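Local coordinates for protein endoglucanase (Thermotoga maritima, PDB 1VHO) that probably acts as an aminopeptidase of the M42 family, a metalloenzyme that would bind two divalent cations in each subunit, at residues Asp221-Met226 and Val296-Ile301; Gln260-Ile265 and Ser328-Glu333. All coordinates share one frame; numbering follows the deposited sequence.

In the fold
The two contacts show how adjoining layers of an alpha/beta fold are held by different chemistry. Interaction 1 joins neighbouring strands inside the central mixed sheet and is held mainly by backbone hydrogen bonds, with side chains meeting on both faces. Interaction 2 lies farther from the chain centre, between helices 256-268 and 317-333, which both cover the face of that sheet bearing Ile-224; it has no hydrogen bond across it and relies on aliphatic contact. The two share no strand or helix. Their centres lie about 12 Å apart, and Ile-262 bridges them, its CD1 meeting Ile-224 and Ser-299 of the sheet while its CG1 faces Val-330. Both are largely buried, but interaction 2 ends at the partly exposed, charged Glu-333.

Interaction 1 (Asp221-Met226 and Val296-Ile301); sequences DAAIVM and VRTSLI
Ala-223 and Thr-298 lie abreast on neighbouring parallel strands, 222-229 and 297-304, in the central mixed sheet of the M42 metallopeptidase fold. Backbone bonding alternates as expected of parallel strands. Ala-223 donates to Arg-297 O and accepts from Ser-299 N; two residues on, Val-225 N reaches Ser-299 O at 2.9 Å (167° at the hydrogen), and Val-225 O takes the N-H of Ile-301. Weaker CA-H...O contacts fill in between, so that Ala-223 O also meets Thr-298 CA at 3.3 Å.

Apolar contacts divide between the two faces. One, bearing Ile-224, Met-226 and Ile-301, packs against helices 256-268 and 317-333. With CG1 beside the backbone N (chi1 -52°), the CG2 branch of Ile-224 is the one anti to N, and it comes within 3.6 Å of Ile-301 CD1. Met-226, present as selenomethionine, runs side by side with Ile-301, and its bends at chi2 and chi3 carry CE to 4.2 Å from Ile-301 CB; it also meets helix 171-187. On the other face Ala-223 CB packs on Val-296 CG1 at 3.6 Å, while the two branches of Val-225 divide their contacts, CG2 against Thr-298 CG2 and CG1 against Leu-300 CD1; Phe-288 touches Val-225, Thr-298 and Leu-300 here. Leu-300 also lies beside Asp-227, a predicted zinc ligand that directly follows Met-226, so this end of the strand pair adjoins the probable metal site.

Polar groups gather at the opposite end. The Arg-297 chain bends at chi3 (-88°), and Asp-221 O lies over one face of the guanidinium, offset toward its rim; NH2 is close, but the angle is too poor for a hydrogen bond. Asp-221 OD2 accepts from Lys-61 N. A water links the two backbones, donating to Asp-221 O at 2.6 Å and accepting from Arg-297 N at 2.8 Å.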
loop_
_atom_site.group_PDB
_atom_site.type_symbol
_atom_site.label_atom_id
_atom_site.label_comp_id
_atom_site.label_asym_id
_atom_site.label_seq_id
_atom_site.Cartn_x
_atom_site.Cartn_y
_atom_site.Cartn_z
ATOM N N ASP A 221 20.832 -4.875 8.694
ATOM C CA ASP A 221 21.095 -6.147 9.350
ATOM C C ASP A 221 19.851 -7.018 9.358
ATOM O O ASP A 221 19.929 -8.241 9.504
ATOM C CB ASP A 221 21.522 -5.840 10.806
ATOM C CG ASP A 221 22.805 -5.021 10.752
ATOM O OD1 ASP A 221 23.769 -5.499 10.095
ATOM O OD2 ASP A 221 22.808 -3.909 11.272
ATOM N N ALA A 222 18.652 -6.383 9.277
ATOM C CA ALA A 222 17.411 -7.162 9.264
ATOM C C ALA A 222 16.319 -6.321 8.565
ATOM O O ALA A 222 16.393 -5.100 8.613
ATOM C CB ALA A 222 16.943 -7.605 10.620
ATOM N N ALA A 223 15.465 -7.002 7.797
ATOM C CA ALA A 223 14.433 -6.227 7.083
ATOM C C ALA A 223 13.066 -6.876 7.296
ATOM O O ALA A 223 12.975 -8.100 7.312
ATOM C CB ALA A 223 14.741 -6.229 5.593
ATOM N N ILE A 224 12.054 -6.037 7.461
ATOM C CA ILE A 224 10.691 -6.579 7.607
ATOM C C ILE A 224 9.875 -5.934 6.462
ATOM O O ILE A 224 9.772 -4.715 6.410
ATOM C CB ILE A 224 10.101 -6.320 8.979
ATOM C CG1 ILE A 224 11.086 -6.802 10.097
ATOM C CG2 ILE A 224 8.750 -7.037 9.102
ATOM C CD1 ILE A 224 10.391 -6.757 11.497
ATOM N N VAL A 225 9.358 -6.754 5.572
ATOM C CA VAL A 225 8.592 -6.269 4.421
ATOM C C VAL A 225 7.113 -6.383 4.758
ATOM O O VAL A 225 6.679 -7.427 5.210
ATOM C CB VAL A 225 8.887 -7.088 3.144
ATOM C CG1 VAL A 225 7.938 -6.770 2.008
ATOM C CG2 VAL A 225 10.337 -6.883 2.717
HETATM N N MSE A 226 6.354 -5.325 4.464
HETATM C CA MSE A 226 4.934 -5.339 4.768
HETATM C C MSE A 226 4.146 -5.823 3.546
HETATM O O MSE A 226 4.457 -5.397 2.429
HETATM C CB MSE A 226 4.460 -3.892 5.012
HETATM C CG MSE A 226 5.097 -3.139 6.148
HETATM SE SE MSE A 226 4.492 -3.859 7.821
HETATM C CE MSE A 226 5.871 -5.148 8.141
ATOM N N VAL A 296 20.390 -10.050 3.300
ATOM C CA VAL A 296 19.644 -9.393 4.387
ATOM C C VAL A 296 18.662 -10.371 5.027
ATOM O O VAL A 296 17.810 -10.885 4.291
ATOM C CB VAL A 296 18.880 -8.163 3.842
ATOM C CG1 VAL A 296 18.036 -7.522 4.941
ATOM C CG2 VAL A 296 19.850 -7.145 3.282
ATOM N N ARG A 297 18.758 -10.626 6.320
ATOM C CA ARG A 297 17.790 -11.545 6.952
ATOM C C ARG A 297 16.407 -10.851 6.849
ATOM O O ARG A 297 16.318 -9.740 7.364
ATOM C CB ARG A 297 18.163 -11.827 8.383
ATOM C CG ARG A 297 19.573 -12.475 8.471
ATOM C CD ARG A 297 19.895 -12.864 9.911
ATOM N NE ARG A 297 20.510 -11.775 10.641
ATOM C CZ ARG A 297 19.893 -10.848 11.351
ATOM N NH1 ARG A 297 18.571 -10.873 11.447
ATOM N NH2 ARG A 297 20.598 -9.899 11.955
ATOM N N THR A 298 15.443 -11.527 6.245
ATOM C CA THR A 298 14.145 -10.907 6.025
ATOM C C THR A 298 12.939 -11.650 6.557
ATOM O O THR A 298 12.868 -12.873 6.685
ATOM C CB THR A 298 13.947 -10.664 4.507
ATOM O OG1 THR A 298 15.093 -9.995 3.938
ATOM C CG2 THR A 298 12.768 -9.727 4.246
ATOM N N SER A 299 11.948 -10.851 6.975
ATOM C CA SER A 299 10.686 -11.352 7.468
ATOM C C SER A 299 9.552 -10.695 6.660
ATOM O O SER A 299 9.695 -9.515 6.312
ATOM C CB SER A 299 10.506 -11.018 8.958
ATOM O OG SER A 299 9.162 -11.340 9.342
ATOM N N LEU A 300 8.488 -11.418 6.376
ATOM C CA LEU A 300 7.315 -10.895 5.694
ATOM C C LEU A 300 6.160 -10.902 6.699
ATOM O O LEU A 300 5.897 -11.916 7.346
ATOM C CB LEU A 300 6.898 -11.751 4.504
ATOM C CG LEU A 300 5.584 -11.286 3.794
ATOM C CD1 LEU A 300 5.960 -10.060 2.953
ATOM C CD2 LEU A 300 5.106 -12.437 2.934
ATOM N N ILE A 301 5.543 -9.747 6.946
ATOM C CA ILE A 301 4.425 -9.665 7.885
ATOM C C ILE A 301 3.286 -8.928 7.162
ATOM O O ILE A 301 3.534 -7.844 6.626
ATOM C CB ILE A 301 4.753 -9.012 9.221
ATOM C CG1 ILE A 301 5.976 -9.685 9.887
ATOM C CG2 ILE A 301 3.570 -9.129 10.191
ATOM C CD1 ILE A 301 6.505 -9.022 11.104
HETATM O O HOH W 1 20.981 -9.795 7.713
#

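Interaction 2 (Gln260-Ile265 and Ser328-Glu333); sequences QKIIEI and SLVAVE
Ile-265 reaches from helix 256-268 to Leu-329 and Glu-333, one turn apart on helix 317-333, and makes the tight part of this contact. With chi1 at -74° CG1 sits beside the backbone N, and CG2, on the far branch, presses on Leu-329 CB at 3.7 Å. The CD1 end lies 4.1 Å from Val-330 CA, and the Ile-265 and Glu-333 side chains pass in opposite directions, with CG1 3.8 Å from Glu-333 OE1. These two helices cover the same face of the central mixed sheet of this alpha/beta fold, crossing at 106° with segment axes 9.9 Å apart, and a steep crossing of this kind keeps the contact short. Replaced by an alanine, Ile-265 would lose its CG1, CG2 and CD1, which would probably open a gap between the helices and leave Leu-329 CB and the flank of Glu-333 without their apolar neighbour. Packing is slacker toward the sheet, where Ile-262 CG1 meets Val-330 CG2 at 4.2 Å and Leu-326 adds contacts with both isoleucines. The Glu-333 carboxylate has its polar partners outside this pair, OE2 bonding to His-269 and forming a salt bridge with Lys-268. On the more exposed flank of helix 256-268, Gln-260 NE2 donates to Glu-264 OE2 from above the carboxylate plane.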
loop_
_atom_site.group_PDB
_atom_site.type_symbol
_atom_site.label_atom_id
_atom_site.label_comp_id
_atom_site.label_asym_id
_atom_site.label_seq_id
_atom_site.Cartn_x
_atom_site.Cartn_y
_atom_site.Cartn_z
ATOM N N GLN A 260 11.388 -16.362 14.319
ATOM C CA GLN A 260 11.125 -16.828 15.700
ATOM C C GLN A 260 11.436 -15.747 16.722
ATOM O O GLN A 260 10.711 -15.618 17.704
ATOM C CB GLN A 260 11.944 -18.109 15.997
ATOM C CG GLN A 260 11.435 -18.818 17.256
ATOM C CD GLN A 260 9.990 -19.243 17.096
ATOM O OE1 GLN A 260 9.551 -19.471 15.970
ATOM N NE2 GLN A 260 9.273 -19.371 18.214
ATOM N N LYS A 261 12.502 -14.971 16.574
ATOM C CA LYS A 261 12.763 -13.868 17.514
ATOM C C LYS A 261 11.603 -12.869 17.530
ATOM O O LYS A 261 11.232 -12.354 18.599
ATOM C CB LYS A 261 14.045 -13.132 17.120
ATOM C CG LYS A 261 15.306 -13.980 17.456
ATOM C CD LYS A 261 16.486 -13.345 16.701
ATOM C CE LYS A 261 17.794 -14.061 17.072
ATOM N NZ LYS A 261 18.875 -13.688 16.108
ATOM N N ILE A 262 11.019 -12.565 16.358
ATOM C CA ILE A 262 9.869 -11.636 16.319
ATOM C C ILE A 262 8.701 -12.227 17.053
ATOM O O ILE A 262 7.974 -11.597 17.844
ATOM C CB ILE A 262 9.498 -11.284 14.856
ATOM C CG1 ILE A 262 10.605 -10.524 14.148
ATOM C CG2 ILE A 262 8.169 -10.534 14.816
ATOM C CD1 ILE A 262 10.417 -10.356 12.624
ATOM N N ILE A 263 8.464 -13.546 16.814
ATOM C CA ILE A 263 7.377 -14.249 17.509
ATOM C C ILE A 263 7.566 -14.228 19.012
ATOM O O ILE A 263 6.606 -14.021 19.774
ATOM C CB ILE A 263 7.336 -15.704 16.974
ATOM C CG1 ILE A 263 6.765 -15.699 15.539
ATOM C CG2 ILE A 263 6.565 -16.653 17.886
ATOM C CD1 ILE A 263 6.841 -17.086 14.885
ATOM N N GLU A 264 8.798 -14.389 19.496
ATOM C CA GLU A 264 9.022 -14.358 20.948
ATOM C C GLU A 264 8.731 -12.975 21.530
ATOM O O GLU A 264 8.255 -12.883 22.674
ATOM C CB GLU A 264 10.436 -14.771 21.344
ATOM C CG GLU A 264 10.868 -16.157 20.863
ATOM C CD GLU A 264 10.015 -17.291 21.396
ATOM O OE1 GLU A 264 9.276 -17.126 22.398
ATOM O OE2 GLU A 264 10.069 -18.406 20.796
ATOM N N ILE A 265 9.017 -11.932 20.755
ATOM C CA ILE A 265 8.717 -10.563 21.267
ATOM C C ILE A 265 7.221 -10.400 21.328
ATOM O O ILE A 265 6.624 -9.888 22.270
ATOM C CB ILE A 265 9.369 -9.527 20.341
ATOM C CG1 ILE A 265 10.882 -9.545 20.628
ATOM C CG2 ILE A 265 8.813 -8.106 20.627
ATOM C CD1 ILE A 265 11.763 -8.944 19.583
ATOM N N SER A 328 7.669 -1.702 16.657
ATOM C CA SER A 328 8.374 -0.780 17.573
ATOM C C SER A 328 9.089 -1.648 18.639
ATOM O O SER A 328 10.243 -1.344 18.984
ATOM C CB SER A 328 7.465 0.249 18.188
ATOM O OG SER A 328 6.513 -0.248 19.143
ATOM N N LEU A 329 8.482 -2.688 19.156
ATOM C CA LEU A 329 9.097 -3.585 20.146
ATOM C C LEU A 329 10.260 -4.352 19.568
ATOM O O LEU A 329 11.257 -4.621 20.263
ATOM C CB LEU A 329 8.045 -4.491 20.794
ATOM C CG LEU A 329 7.046 -3.725 21.658
ATOM C CD1 LEU A 329 5.783 -4.540 21.951
ATOM C CD2 LEU A 329 7.710 -3.301 22.973
ATOM N N VAL A 330 10.220 -4.679 18.270
ATOM C CA VAL A 330 11.340 -5.364 17.620
ATOM C C VAL A 330 12.533 -4.429 17.646
ATOM O O VAL A 330 13.664 -4.802 17.984
ATOM C CB VAL A 330 11.004 -5.803 16.178
ATOM C CG1 VAL A 330 12.221 -6.237 15.392
ATOM C CG2 VAL A 330 9.987 -6.963 16.221
ATOM N N ALA A 331 12.305 -3.129 17.343
ATOM C CA ALA A 331 13.394 -2.176 17.386
ATOM C C ALA A 331 13.945 -2.022 18.799
ATOM O O ALA A 331 15.104 -1.598 18.950
ATOM C CB ALA A 331 12.959 -0.802 16.831
ATOM N N VAL A 332 13.188 -2.310 19.832
ATOM C CA VAL A 332 13.661 -2.192 21.211
ATOM C C VAL A 332 14.334 -3.442 21.746
ATOM O O VAL A 332 15.446 -3.385 22.302
ATOM C CB VAL A 332 12.488 -1.847 22.141
ATOM C CG1 VAL A 332 12.936 -1.788 23.625
ATOM C CG2 VAL A 332 11.844 -0.515 21.773
ATOM N N GLU A 333 13.772 -4.626 21.461
ATOM C CA GLU A 333 14.270 -5.872 22.002
ATOM C C GLU A 333 14.982 -6.839 21.103
ATOM O O GLU A 333 15.508 -7.838 21.632
ATOM C CB GLU A 333 13.037 -6.648 22.581
ATOM C CG GLU A 333 12.423 -5.813 23.721
ATOM C CD GLU A 333 11.252 -6.515 24.362
ATOM O OE1 GLU A 333 10.915 -7.641 23.930
ATOM O OE2 GLU A 333 10.603 -5.950 25.264
#